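Local coordinates for protein carboxypeptidase Y inhibitor (PDB 1WPX) that inhibits carboxypeptidase Y, a serine protease, specifically and potently as a member of the phosphatidylethanolamine-binding protein family, at residues Val93-Asp98 and Trp107-His112; Cys111-Cys116 and Ile148-Pro153; Lys170-Val175 and Asn205-Val210. All coordinates share one frame; numbering follows the deposited sequence.

Interaction 1: Val93-Asp98 and Trp107-His112. With SO4 (sulfate ion), chain G.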
ATOM      1  N   VAL B  93     -20.153  11.813 -15.069  1.00 36.42           N
ATOM      2  CA  VAL B  93     -19.947  13.219 -14.739  1.00 35.63           C
ATOM      3  C   VAL B  93     -18.575  13.520 -14.134  1.00 35.32           C
ATOM      4  O   VAL B  93     -17.970  12.668 -13.494  1.00 35.68           O
ATOM      5  CB  VAL B  93     -21.022  13.692 -13.724  1.00 35.17           C
ATOM      6  CG1 VAL B  93     -20.687  15.082 -13.198  1.00 33.68           C
ATOM      7  CG2 VAL B  93     -22.383  13.694 -14.382  1.00 34.13           C
ATOM      8  N   MET B  94     -18.085  14.737 -14.357  1.00 35.92           N
ATOM      9  CA  MET B  94     -16.828  15.182 -13.767  1.00 36.69           C
ATOM     10  C   MET B  94     -17.050  16.600 -13.259  1.00 36.03           C
ATOM     11  O   MET B  94     -17.373  17.500 -14.031  1.00 36.78           O
ATOM     12  CB  MET B  94     -15.677  15.182 -14.770  1.00 37.91           C
ATOM     13  CG  MET B  94     -14.334  15.449 -14.089  1.00 41.08           C
ATOM     14  SD  MET B  94     -12.914  15.543 -15.203  1.00 47.40           S
ATOM     15  CE  MET B  94     -12.111  17.021 -14.586  1.00 46.49           C
ATOM     16  N   THR B  95     -16.889  16.802 -11.959  1.00 35.03           N
ATOM     17  CA  THR B  95     -17.095  18.126 -11.401  1.00 35.49           C
ATOM     18  C   THR B  95     -16.044  18.513 -10.359  1.00 37.17           C
ATOM     19  O   THR B  95     -15.407  17.654  -9.746  1.00 36.22           O
ATOM     20  CB  THR B  95     -18.495  18.236 -10.759  1.00 33.97           C
ATOM     21  OG1 THR B  95     -18.778  19.611 -10.453  1.00 32.46           O
ATOM     22  CG2 THR B  95     -18.560  17.402  -9.483  1.00 30.97           C
ATOM     23  N   ASP B  96     -15.878  19.823 -10.179  1.00 38.37           N
ATOM     24  CA  ASP B  96     -14.941  20.387  -9.216  1.00 38.69           C
ATOM     25  C   ASP B  96     -15.749  21.225  -8.224  1.00 39.52           C
ATOM     26  O   ASP B  96     -16.317  22.249  -8.592  1.00 40.62           O
ATOM     27  CB  ASP B  96     -13.914  21.269  -9.940  1.00 37.67           C
ATOM     28  CG  ASP B  96     -12.984  22.007  -8.978  1.00 37.87           C
ATOM     29  OD1 ASP B  96     -13.118  21.836  -7.748  1.00 35.59           O
ATOM     30  OD2 ASP B  96     -12.114  22.763  -9.456  1.00 37.83           O
ATOM     31  N   PRO B  97     -15.822  20.795  -6.955  1.00 39.86           N
ATOM     32  CA  PRO B  97     -16.584  21.560  -5.961  1.00 40.12           C
ATOM     33  C   PRO B  97     -15.707  22.603  -5.272  1.00 41.62           C
ATOM     34  O   PRO B  97     -16.146  23.286  -4.340  1.00 43.85           O
ATOM     35  CB  PRO B  97     -17.046  20.483  -4.998  1.00 38.06           C
ATOM     36  CG  PRO B  97     -15.830  19.601  -4.933  1.00 38.32           C
ATOM     37  CD  PRO B  97     -15.364  19.513  -6.389  1.00 38.62           C
ATOM     38  N   ASP B  98     -14.463  22.713  -5.730  1.00 40.81           N
ATOM     39  CA  ASP B  98     -13.517  23.663  -5.157  1.00 41.31           C
ATOM     40  C   ASP B  98     -13.094  24.716  -6.182  1.00 42.34           C
ATOM     41  O   ASP B  98     -11.904  24.919  -6.440  1.00 41.20           O
ATOM     42  CB  ASP B  98     -12.289  22.918  -4.621  1.00 38.78           C
ATOM     43  CG  ASP B  98     -12.659  21.843  -3.619  1.00 38.24           C
ATOM     44  OD1 ASP B  98     -13.481  22.122  -2.721  1.00 37.73           O
ATOM     45  OD2 ASP B  98     -12.124  20.722  -3.726  1.00 37.56           O
ATOM     46  N   TRP B 107     -17.915  29.937  -7.753  1.00 71.82           N
ATOM     47  CA  TRP B 107     -18.192  29.098  -8.914  1.00 72.41           C
ATOM     48  C   TRP B 107     -18.279  27.624  -8.536  1.00 71.11           C
ATOM     49  O   TRP B 107     -18.244  26.756  -9.407  1.00 69.81           O
ATOM     50  CB  TRP B 107     -17.096  29.273  -9.968  1.00 74.47           C
ATOM     51  CG  TRP B 107     -16.761  30.698 -10.253  1.00 77.48           C
ATOM     52  CD1 TRP B 107     -17.641  31.732 -10.406  1.00 78.40           C
ATOM     53  CD2 TRP B 107     -15.454  31.252 -10.451  1.00 78.82           C
ATOM     54  NE1 TRP B 107     -16.963  32.894 -10.686  1.00 79.82           N
ATOM     55  CE2 TRP B 107     -15.619  32.629 -10.721  1.00 79.31           C
ATOM     56  CE3 TRP B 107     -14.158  30.718 -10.428  1.00 79.13           C
ATOM     57  CZ2 TRP B 107     -14.537  33.480 -10.966  1.00 79.02           C
ATOM     58  CZ3 TRP B 107     -13.080  31.568 -10.674  1.00 78.89           C
ATOM     59  CH2 TRP B 107     -13.280  32.933 -10.940  1.00 78.73           C
ATOM     60  N   SER B 108     -18.398  27.352  -7.239  1.00 70.66           N
ATOM     61  CA  SER B 108     -18.458  25.984  -6.737  1.00 69.16           C
ATOM     62  C   SER B 108     -19.254  25.057  -7.642  1.00 67.11           C
ATOM     63  O   SER B 108     -20.393  25.351  -8.027  1.00 65.31           O
ATOM     64  CB  SER B 108     -19.041  25.947  -5.323  1.00 72.41           C
ATOM     65  OG  SER B 108     -18.882  24.655  -4.743  1.00 73.84           O
ATOM     66  N   GLU B 109     -18.626  23.925  -7.948  1.00 63.51           N
ATOM     67  CA  GLU B 109     -19.175  22.910  -8.825  1.00 57.52           C
ATOM     68  C   GLU B 109     -19.072  23.445 -10.237  1.00 54.83           C
ATOM     69  O   GLU B 109     -20.012  24.013 -10.780  1.00 54.90           O
ATOM     70  CB  GLU B 109     -20.620  22.584  -8.449  1.00 56.75           C
ATOM     71  CG  GLU B 109     -20.723  21.694  -7.211  1.00 55.26           C
ATOM     72  CD  GLU B 109     -20.893  20.216  -7.539  1.00 53.18           C
ATOM     73  OE1 GLU B 109     -20.477  19.788  -8.635  1.00 52.10           O
ATOM     74  OE2 GLU B 109     -21.440  19.481  -6.686  1.00 51.43           O
ATOM     75  N   PHE B 110     -17.881  23.289 -10.798  1.00 52.01           N
ATOM     76  CA  PHE B 110     -17.577  23.706 -12.154  1.00 49.31           C
ATOM     77  C   PHE B 110     -17.717  22.427 -12.986  1.00 48.45           C
ATOM     78  O   PHE B 110     -17.063  21.415 -12.714  1.00 47.44           O
ATOM     79  CB  PHE B 110     -16.150  24.255 -12.204  1.00 48.73           C
ATOM     80  CG  PHE B 110     -15.781  24.884 -13.513  1.00 49.14           C
ATOM     81  CD1 PHE B 110     -15.344  24.106 -14.579  1.00 49.47           C
ATOM     82  CD2 PHE B 110     -15.845  26.264 -13.674  1.00 48.79           C
ATOM     83  CE1 PHE B 110     -14.970  24.693 -15.785  1.00 49.49           C
ATOM     84  CE2 PHE B 110     -15.474  26.859 -14.876  1.00 48.99           C
ATOM     85  CZ  PHE B 110     -15.034  26.072 -15.933  1.00 49.43           C
ATOM     86  N   CYS B 111     -18.590  22.474 -13.987  1.00 46.60           N
ATOM     87  CA  CYS B 111     -18.859  21.318 -14.832  1.00 44.61           C
ATOM     88  C   CYS B 111     -17.756  21.034 -15.851  1.00 43.32           C
ATOM     89  O   CYS B 111     -17.541  21.798 -16.793  1.00 42.21           O
ATOM     90  CB  CYS B 111     -20.204  21.509 -15.540  1.00 44.45           C
ATOM     91  SG  CYS B 111     -20.920  19.992 -16.177  1.00 44.46           S
ATOM     92  N   HIS B 112     -17.072  19.912 -15.663  1.00 40.84           N
ATOM     93  CA  HIS B 112     -15.983  19.528 -16.544  1.00 40.52           C
ATOM     94  C   HIS B 112     -16.370  18.517 -17.618  1.00 39.71           C
ATOM     95  O   HIS B 112     -15.786  18.498 -18.707  1.00 39.09           O
ATOM     96  CB  HIS B 112     -14.827  18.968 -15.709  1.00 41.24           C
ATOM     97  CG  HIS B 112     -13.973  20.023 -15.081  1.00 42.40           C
ATOM     98  ND1 HIS B 112     -12.974  20.676 -15.769  1.00 43.06           N
ATOM     99  CD2 HIS B 112     -13.989  20.563 -13.840  1.00 42.67           C
ATOM    100  CE1 HIS B 112     -12.410  21.572 -14.979  1.00 42.63           C
ATOM    101  NE2 HIS B 112     -13.007  21.524 -13.803  1.00 42.00           N
TER
HETATM  102  S   SO4 G 902     -11.458  24.272 -12.550  1.00 73.88           S
HETATM  103  O1  SO4 G 902     -12.087  25.121 -13.578  1.00 75.28           O
HETATM  104  O2  SO4 G 902     -10.447  23.408 -13.188  1.00 73.76           O
HETATM  105  O3  SO4 G 902     -10.816  25.128 -11.534  1.00 75.27           O
HETATM  106  O4  SO4 G 902     -12.491  23.443 -11.904  1.00 73.68           O
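D96 CB lies at the edge of the H112 imidazole, near its plane and 4.0 Å from CD2. The two residues sit on paired antiparallel strands of the phosphatidylethanolamine-binding protein fold, where a G1 beta bulge sets both E109 and F110 opposite D96. CD1 of F110 covers one face of the imidazole, offset toward the rim, while M94 brings its methyl CE in obliquely, 3.6 Å from H112 CG. A sulfate also stands at the imidazole edge: H112 NE2 donates to its O4 over 2.7 Å, nearly straight at 165°, while ND1 is held by the backbone carbonyl of M151. Over the centre of the F110 ring lies sulfate O1, 3.5 Å above the plane. The ion probably came from the crystallisation liquor, and its site is consistent with the anion-binding pocket of this family. Y164 and the backbone N of A154 also hydrogen-bond to it.

F110 N donates to D96 O at 2.9 Å, and D96 N returns a bond to F110 O. The D96 carboxylate is gripped at both oxygens: D98 N meets OD1 from above its plane, closing an Asx turn, and H162 is bonded to OD2. The T95 hydroxyl, trans to the backbone N (chi1 -169°), donates to E109 OE1 and also pairs with W189. At the bulge end S108 OG reaches P97 O, 3.1 Å away, from above the carbonyl plane.

Interaction 2: Cys111-Cys116 and Ile148-Pro153. With SO4 (sulfate ion), chain G.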
ATOM      1  N   CYS B 111     -18.590  22.474 -13.987  1.00 46.60           N
ATOM      2  CA  CYS B 111     -18.859  21.318 -14.832  1.00 44.61           C
ATOM      3  C   CYS B 111     -17.756  21.034 -15.851  1.00 43.32           C
ATOM      4  O   CYS B 111     -17.541  21.798 -16.793  1.00 42.21           O
ATOM      5  CB  CYS B 111     -20.204  21.509 -15.540  1.00 44.45           C
ATOM      6  SG  CYS B 111     -20.920  19.992 -16.177  1.00 44.46           S
ATOM      7  N   HIS B 112     -17.072  19.912 -15.663  1.00 40.84           N
ATOM      8  CA  HIS B 112     -15.983  19.528 -16.544  1.00 40.52           C
ATOM      9  C   HIS B 112     -16.370  18.517 -17.618  1.00 39.71           C
ATOM     10  O   HIS B 112     -15.786  18.498 -18.707  1.00 39.09           O
ATOM     11  CB  HIS B 112     -14.827  18.968 -15.709  1.00 41.24           C
ATOM     12  CG  HIS B 112     -13.973  20.023 -15.081  1.00 42.40           C
ATOM     13  ND1 HIS B 112     -12.974  20.676 -15.769  1.00 43.06           N
ATOM     14  CD2 HIS B 112     -13.989  20.563 -13.840  1.00 42.67           C
ATOM     15  CE1 HIS B 112     -12.410  21.572 -14.979  1.00 42.63           C
ATOM     16  NE2 HIS B 112     -13.007  21.524 -13.803  1.00 42.00           N
ATOM     17  N   LEU B 113     -17.358  17.683 -17.322  1.00 38.74           N
ATOM     18  CA  LEU B 113     -17.757  16.664 -18.276  1.00 38.02           C
ATOM     19  C   LEU B 113     -19.091  16.043 -17.908  1.00 37.96           C
ATOM     20  O   LEU B 113     -19.427  15.919 -16.727  1.00 38.46           O
ATOM     21  CB  LEU B 113     -16.660  15.594 -18.340  1.00 37.65           C
ATOM     22  CG  LEU B 113     -16.748  14.322 -19.189  1.00 37.55           C
ATOM     23  CD1 LEU B 113     -17.611  13.305 -18.487  1.00 37.93           C
ATOM     24  CD2 LEU B 113     -17.270  14.647 -20.577  1.00 35.77           C
ATOM     25  N   VAL B 114     -19.851  15.676 -18.938  1.00 37.45           N
ATOM     26  CA  VAL B 114     -21.156  15.046 -18.779  1.00 36.51           C
ATOM     27  C   VAL B 114     -21.487  14.242 -20.026  1.00 36.12           C
ATOM     28  O   VAL B 114     -21.890  14.801 -21.036  1.00 36.46           O
ATOM     29  CB  VAL B 114     -22.287  16.075 -18.571  1.00 34.80           C
ATOM     30  CG1 VAL B 114     -23.632  15.366 -18.587  1.00 35.84           C
ATOM     31  CG2 VAL B 114     -22.111  16.787 -17.254  1.00 32.93           C
ATOM     32  N   GLU B 115     -21.301  12.929 -19.945  1.00 37.18           N
ATOM     33  CA  GLU B 115     -21.585  12.023 -21.053  1.00 36.73           C
ATOM     34  C   GLU B 115     -22.799  11.179 -20.692  1.00 35.98           C
ATOM     35  O   GLU B 115     -22.866  10.619 -19.594  1.00 35.57           O
ATOM     36  CB  GLU B 115     -20.403  11.099 -21.288  1.00 39.62           C
ATOM     37  CG  GLU B 115     -19.655  11.351 -22.559  1.00 43.03           C
ATOM     38  CD  GLU B 115     -18.694  10.230 -22.849  1.00 44.96           C
ATOM     39  OE1 GLU B 115     -17.756  10.038 -22.045  1.00 45.95           O
ATOM     40  OE2 GLU B 115     -18.885   9.536 -23.871  1.00 45.18           O
ATOM     41  N   CYS B 116     -23.751  11.068 -21.615  1.00 34.73           N
ATOM     42  CA  CYS B 116     -24.955  10.296 -21.340  1.00 34.57           C
ATOM     43  C   CYS B 116     -25.239   9.211 -22.363  1.00 34.84           C
ATOM     44  O   CYS B 116     -24.593   9.134 -23.413  1.00 34.25           O
ATOM     45  CB  CYS B 116     -26.163  11.225 -21.249  1.00 32.58           C
ATOM     46  SG  CYS B 116     -25.927  12.633 -20.153  1.00 34.80           S
ATOM     47  N   ILE B 148     -21.881  18.034 -22.132  1.00 42.14           N
ATOM     48  CA  ILE B 148     -20.828  18.991 -21.798  1.00 43.82           C
ATOM     49  C   ILE B 148     -19.462  18.395 -22.133  1.00 45.65           C
ATOM     50  O   ILE B 148     -18.943  17.571 -21.382  1.00 47.32           O
ATOM     51  CB  ILE B 148     -20.862  19.345 -20.294  1.00 42.99           C
ATOM     52  CG1 ILE B 148     -22.186  20.036 -19.948  1.00 43.93           C
ATOM     53  CG2 ILE B 148     -19.678  20.223 -19.936  1.00 42.35           C
ATOM     54  CD1 ILE B 148     -22.399  21.366 -20.642  1.00 41.35           C
ATOM     55  N   GLU B 149     -18.880  18.809 -23.255  1.00 46.58           N
ATOM     56  CA  GLU B 149     -17.580  18.286 -23.667  1.00 48.71           C
ATOM     57  C   GLU B 149     -16.538  18.359 -22.549  1.00 47.83           C
ATOM     58  O   GLU B 149     -16.609  19.216 -21.668  1.00 47.41           O
ATOM     59  CB  GLU B 149     -17.077  19.013 -24.924  1.00 51.48           C
ATOM     60  CG  GLU B 149     -16.933  20.534 -24.809  1.00 60.33           C
ATOM     61  CD  GLU B 149     -18.259  21.272 -24.567  1.00 64.81           C
ATOM     62  OE1 GLU B 149     -19.297  20.867 -25.144  1.00 65.16           O
ATOM     63  OE2 GLU B 149     -18.254  22.276 -23.812  1.00 67.13           O
ATOM     64  N   TYR B 150     -15.576  17.441 -22.586  1.00 46.23           N
ATOM     65  CA  TYR B 150     -14.533  17.380 -21.573  1.00 45.57           C
ATOM     66  C   TYR B 150     -13.592  18.575 -21.551  1.00 45.71           C
ATOM     67  O   TYR B 150     -13.185  19.089 -22.591  1.00 45.02           O
ATOM     68  CB  TYR B 150     -13.683  16.120 -21.752  1.00 44.83           C
ATOM     69  CG  TYR B 150     -12.570  15.992 -20.729  1.00 44.35           C
ATOM     70  CD1 TYR B 150     -12.829  15.503 -19.449  1.00 46.15           C
ATOM     71  CD2 TYR B 150     -11.265  16.380 -21.030  1.00 43.00           C
ATOM     72  CE1 TYR B 150     -11.813  15.400 -18.489  1.00 44.78           C
ATOM     73  CE2 TYR B 150     -10.244  16.285 -20.082  1.00 42.86           C
ATOM     74  CZ  TYR B 150     -10.526  15.792 -18.814  1.00 44.59           C
ATOM     75  OH  TYR B 150      -9.529  15.679 -17.868  1.00 45.07           O
ATOM     76  N   MET B 151     -13.243  18.991 -20.340  1.00 46.50           N
ATOM     77  CA  MET B 151     -12.308  20.082 -20.120  1.00 46.33           C
ATOM     78  C   MET B 151     -11.473  19.718 -18.892  1.00 44.97           C
ATOM     79  O   MET B 151     -12.007  19.587 -17.790  1.00 44.21           O
ATOM     80  CB  MET B 151     -13.045  21.390 -19.871  1.00 48.92           C
ATOM     81  CG  MET B 151     -12.112  22.579 -19.881  1.00 53.20           C
ATOM     82  SD  MET B 151     -12.947  24.136 -19.604  1.00 59.07           S
ATOM     83  CE  MET B 151     -12.547  24.391 -17.861  1.00 58.46           C
ATOM     84  N   GLY B 152     -10.168  19.544 -19.091  1.00 43.04           N
ATOM     85  CA  GLY B 152      -9.282  19.181 -18.001  1.00 42.42           C
ATOM     86  C   GLY B 152      -9.150  20.198 -16.881  1.00 43.06           C
ATOM     87  O   GLY B 152      -9.644  21.321 -16.992  1.00 42.54           O
ATOM     88  N   PRO B 153      -8.473  19.831 -15.779  1.00 43.93           N
ATOM     89  CA  PRO B 153      -8.290  20.736 -14.642  1.00 44.23           C
ATOM     90  C   PRO B 153      -7.542  21.995 -15.055  1.00 45.00           C
ATOM     91  O   PRO B 153      -6.622  21.950 -15.886  1.00 45.17           O
ATOM     92  CB  PRO B 153      -7.487  19.896 -13.651  1.00 42.96           C
ATOM     93  CG  PRO B 153      -7.861  18.500 -14.001  1.00 43.41           C
ATOM     94  CD  PRO B 153      -7.848  18.528 -15.504  1.00 43.16           C
TER
HETATM   95  S   SO4 G 902     -11.458  24.272 -12.550  1.00 73.88           S
HETATM   96  O1  SO4 G 902     -12.087  25.121 -13.578  1.00 75.28           O
HETATM   97  O2  SO4 G 902     -10.447  23.408 -13.188  1.00 73.76           O
HETATM   98  O3  SO4 G 902     -10.816  25.128 -11.534  1.00 75.27           O
HETATM   99  O4  SO4 G 902     -12.491  23.443 -11.904  1.00 73.68           O
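H112 and I148 give up the most surface here, and each grips the other segment differently: H112 through the edge of its ring, I148 through its branched hydrocarbon. From the imidazole, ND1 donates to M151 O (2.5 Å), while CE1 lies 3.4 Å from G152 O, also near the ring plane. The H112 carbonyl is met in turn by M151 N in a weak bond and by the CA-H of Y150, the Y150 CA to H112 O distance being 3.3 Å.

I148 faces V114 across an antiparallel hydrogen-bonded pair. V114 N approaches I148 O in the carbonyl plane, on a lone pair, at 3.2 Å; the return bond from I148 N is weak. Because CG1 of I148 lies trans to the carbonyl carbon and CG2 trans to the backbone N (chi1 -63°), both branches come within 4.0 Å of C111 SG. Between these two anchors, L113 crosses Y150 at about a right angle, its CB at the ring edge 4.0 Å from Y150 CD1. The Y150 hydroxyl is held beyond the contact by A58 and Y41. H112 and L113 both face M94, a classic beta bulge that adds a residue to this strand.

With ND1 given to a backbone carbonyl and NE2 to an anion, both imidazole nitrogens act as donors, so H112 is probably protonated here and its ring rotation fixed from two ends.

Interaction 3: Lys170-Val175 and Asn205-Val210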
ATOM      1  N   LYS B 170     -26.838   5.770 -13.085  1.00 33.97           N
ATOM      2  CA  LYS B 170     -27.659   4.884 -13.898  1.00 34.28           C
ATOM      3  C   LYS B 170     -28.887   5.712 -14.255  1.00 32.89           C
ATOM      4  O   LYS B 170     -29.506   6.302 -13.373  1.00 33.44           O
ATOM      5  CB  LYS B 170     -28.100   3.656 -13.109  1.00 36.37           C
ATOM      6  CG  LYS B 170     -29.060   2.783 -13.891  1.00 40.19           C
ATOM      7  CD  LYS B 170     -29.799   1.810 -12.997  1.00 44.61           C
ATOM      8  CE  LYS B 170     -30.870   1.068 -13.786  1.00 49.26           C
ATOM      9  NZ  LYS B 170     -31.595   0.056 -12.959  1.00 54.43           N
ATOM     10  N   GLN B 171     -29.228   5.774 -15.538  1.00 31.57           N
ATOM     11  CA  GLN B 171     -30.388   6.548 -15.976  1.00 29.81           C
ATOM     12  C   GLN B 171     -31.657   5.720 -15.808  1.00 28.53           C
ATOM     13  O   GLN B 171     -31.601   4.494 -15.836  1.00 26.91           O
ATOM     14  CB  GLN B 171     -30.227   6.949 -17.445  1.00 28.69           C
ATOM     15  CG  GLN B 171     -28.960   7.740 -17.721  1.00 30.84           C
ATOM     16  CD  GLN B 171     -28.730   8.019 -19.199  1.00 30.96           C
ATOM     17  OE1 GLN B 171     -27.673   8.518 -19.590  1.00 29.89           O
ATOM     18  NE2 GLN B 171     -29.721   7.703 -20.025  1.00 32.91           N
ATOM     19  N   PRO B 172     -32.815   6.380 -15.620  1.00 29.42           N
ATOM     20  CA  PRO B 172     -34.087   5.660 -15.457  1.00 28.96           C
ATOM     21  C   PRO B 172     -34.345   4.909 -16.762  1.00 30.19           C
ATOM     22  O   PRO B 172     -34.050   5.428 -17.845  1.00 30.66           O
ATOM     23  CB  PRO B 172     -35.109   6.782 -15.250  1.00 28.23           C
ATOM     24  CG  PRO B 172     -34.294   7.958 -14.807  1.00 27.16           C
ATOM     25  CD  PRO B 172     -33.038   7.837 -15.623  1.00 28.56           C
ATOM     26  N   LYS B 173     -34.903   3.705 -16.679  1.00 30.59           N
ATOM     27  CA  LYS B 173     -35.147   2.931 -17.888  1.00 30.76           C
ATOM     28  C   LYS B 173     -35.984   3.646 -18.957  1.00 31.13           C
ATOM     29  O   LYS B 173     -37.016   4.266 -18.669  1.00 30.80           O
ATOM     30  CB  LYS B 173     -35.805   1.595 -17.544  1.00 32.14           C
ATOM     31  CG  LYS B 173     -36.016   0.701 -18.762  1.00 35.33           C
ATOM     32  CD  LYS B 173     -36.392  -0.712 -18.361  1.00 40.06           C
ATOM     33  CE  LYS B 173     -36.368  -1.660 -19.557  1.00 43.07           C
ATOM     34  NZ  LYS B 173     -36.600  -3.077 -19.136  1.00 44.30           N
ATOM     35  N   GLY B 174     -35.518   3.550 -20.197  1.00 30.27           N
ATOM     36  CA  GLY B 174     -36.219   4.150 -21.310  1.00 30.28           C
ATOM     37  C   GLY B 174     -36.045   5.641 -21.530  1.00 31.09           C
ATOM     38  O   GLY B 174     -36.429   6.148 -22.582  1.00 33.23           O
ATOM     39  N   VAL B 175     -35.484   6.366 -20.571  1.00 29.16           N
ATOM     40  CA  VAL B 175     -35.332   7.797 -20.788  1.00 28.00           C
ATOM     41  C   VAL B 175     -33.907   8.196 -21.156  1.00 27.84           C
ATOM     42  O   VAL B 175     -32.972   8.001 -20.388  1.00 29.11           O
ATOM     43  CB  VAL B 175     -35.863   8.602 -19.563  1.00 25.78           C
ATOM     44  CG1 VAL B 175     -36.274   7.652 -18.467  1.00 24.01           C
ATOM     45  CG2 VAL B 175     -34.838   9.599 -19.081  1.00 22.04           C
ATOM     46  N   ASN B 205     -33.359  14.912 -12.157  1.00 45.88           N
ATOM     47  CA  ASN B 205     -33.412  14.046 -13.323  1.00 43.03           C
ATOM     48  C   ASN B 205     -33.515  12.574 -12.947  1.00 42.53           C
ATOM     49  O   ASN B 205     -33.347  11.694 -13.784  1.00 43.76           O
ATOM     50  CB  ASN B 205     -32.193  14.288 -14.208  1.00 42.58           C
ATOM     51  CG  ASN B 205     -32.282  15.595 -14.972  1.00 41.24           C
ATOM     52  OD1 ASN B 205     -33.160  15.770 -15.814  1.00 40.19           O
ATOM     53  ND2 ASN B 205     -31.371  16.523 -14.681  1.00 39.29           N
ATOM     54  N   ASN B 206     -33.784  12.312 -11.676  1.00 41.47           N
ATOM     55  CA  ASN B 206     -33.938  10.951 -11.191  1.00 41.90           C
ATOM     56  C   ASN B 206     -32.803  10.003 -11.536  1.00 40.72           C
ATOM     57  O   ASN B 206     -33.052   8.851 -11.884  1.00 40.40           O
ATOM     58  CB  ASN B 206     -35.244  10.374 -11.725  1.00 45.18           C
ATOM     59  CG  ASN B 206     -36.443  11.215 -11.344  1.00 49.24           C
ATOM     60  OD1 ASN B 206     -37.396  11.340 -12.115  1.00 50.95           O
ATOM     61  ND2 ASN B 206     -36.410  11.790 -10.143  1.00 50.95           N
ATOM     62  N   LEU B 207     -31.561  10.468 -11.438  1.00 40.34           N
ATOM     63  CA  LEU B 207     -30.420   9.605 -11.737  1.00 38.81           C
ATOM     64  C   LEU B 207     -29.995   8.860 -10.477  1.00 38.32           C
ATOM     65  O   LEU B 207     -30.092   9.387  -9.376  1.00 38.16           O
ATOM     66  CB  LEU B 207     -29.247  10.425 -12.279  1.00 37.62           C
ATOM     67  CG  LEU B 207     -29.533  11.309 -13.496  1.00 37.26           C
ATOM     68  CD1 LEU B 207     -28.216  11.739 -14.111  1.00 35.33           C
ATOM     69  CD2 LEU B 207     -30.366  10.556 -14.518  1.00 36.32           C
ATOM     70  N   GLN B 208     -29.534   7.628 -10.642  1.00 38.55           N
ATOM     71  CA  GLN B 208     -29.112   6.816  -9.508  1.00 38.39           C
ATOM     72  C   GLN B 208     -27.589   6.698  -9.466  1.00 36.43           C
ATOM     73  O   GLN B 208     -26.991   6.090 -10.350  1.00 35.89           O
ATOM     74  CB  GLN B 208     -29.727   5.420  -9.621  1.00 40.57           C
ATOM     75  CG  GLN B 208     -29.741   4.623  -8.323  1.00 46.56           C
ATOM     76  CD  GLN B 208     -30.031   3.146  -8.548  1.00 49.04           C
ATOM     77  OE1 GLN B 208     -30.920   2.782  -9.318  1.00 50.87           O
ATOM     78  NE2 GLN B 208     -29.279   2.287  -7.870  1.00 51.25           N
ATOM     79  N   LEU B 209     -26.969   7.279  -8.441  1.00 35.21           N
ATOM     80  CA  LEU B 209     -25.513   7.226  -8.277  1.00 33.62           C
ATOM     81  C   LEU B 209     -25.076   5.778  -8.076  1.00 32.32           C
ATOM     82  O   LEU B 209     -25.621   5.080  -7.226  1.00 33.32           O
ATOM     83  CB  LEU B 209     -25.083   8.034  -7.052  1.00 32.97           C
ATOM     84  CG  LEU B 209     -23.771   8.825  -7.114  1.00 35.61           C
ATOM     85  CD1 LEU B 209     -23.168   8.905  -5.713  1.00 34.55           C
ATOM     86  CD2 LEU B 209     -22.794   8.174  -8.069  1.00 36.72           C
ATOM     87  N   VAL B 210     -24.091   5.328  -8.843  1.00 31.53           N
ATOM     88  CA  VAL B 210     -23.614   3.955  -8.719  1.00 31.76           C
ATOM     89  C   VAL B 210     -22.158   3.852  -8.273  1.00 30.64           C
ATOM     90  O   VAL B 210     -21.796   2.920  -7.557  1.00 29.89           O
ATOM     91  CB  VAL B 210     -23.799   3.178 -10.055  1.00 33.07           C
ATOM     92  CG1 VAL B 210     -23.045   1.856 -10.017  1.00 32.83           C
ATOM     93  CG2 VAL B 210     -25.273   2.899 -10.280  1.00 34.83           C
TER
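K170 and Q208 both carry CG trans to the backbone N (chi1 175° and -162°) and stay extended beyond it, which lays the two side chains alongside each other, pointing the same way. Their contact is aliphatic to amide, K170 CD standing 4.0 Å from Q208 OE1. At the root of the lysine, CB packs against CG2 of V210, 4.1 Å away. K170 NZ has D88 as a long, weak ionic partner outside the contact.

Beneath these chains the backbones form one antiparallel hydrogen-bonded pair. K170 N donates to Q208 O over 2.8 Å; Q208 N answers to K170 O at 3.0 Å, in the carbonyl plane and almost straight at 173°. Past this pair the contact passes to the P172 ring, whose CG lies against the carbonyl oxygen of N206 and whose CD packs on L207 CD2 (4.0 Å). Replacing P172 with an alanine would probably open a gap between L207 CD2 and the N206 backbone, where the ring carbons CG and CD now sit. P172 also begins a type II turn to V175, closed by V175 N on P172 O. Just before the turn, the side-chain oxygen of Q171 takes the backbone N of D117 and pairs with T91, tying this residue to strands 110-120 and 90-96.

In segment 205-210, N206 is the C-prime residue of a Schellman motif ending helix 198-203. The whole is a helix-to-strand junction: a capped helix passes into strand 208-217, which pairs antiparallel with the end of strand 162-170 in the sheet of the phosphatidylethanolamine-binding protein fold.

From the N terminus, interaction 1 comes first, closing the short connection 99-106 between strands 90-96 and 110-120. Interaction 2 starts where it stops: C111 and H112 belong to both, and the 31 residues 117-147, with strand 134-140 among them, return to the opposite side of that strand. Strand 110-120 is thus flanked by both contacts, which meet at one sulfate. Interaction 3 follows in series, closing 176-204 and helix 198-203 as it ties strand 162-170 to strand 208-217. None of the loops nests within or crosses another. The centre of interaction 3 lies about 18 Å from that of interaction 2, yet the two touch where C116 CB packs 3.5 Å from Q171 OE1.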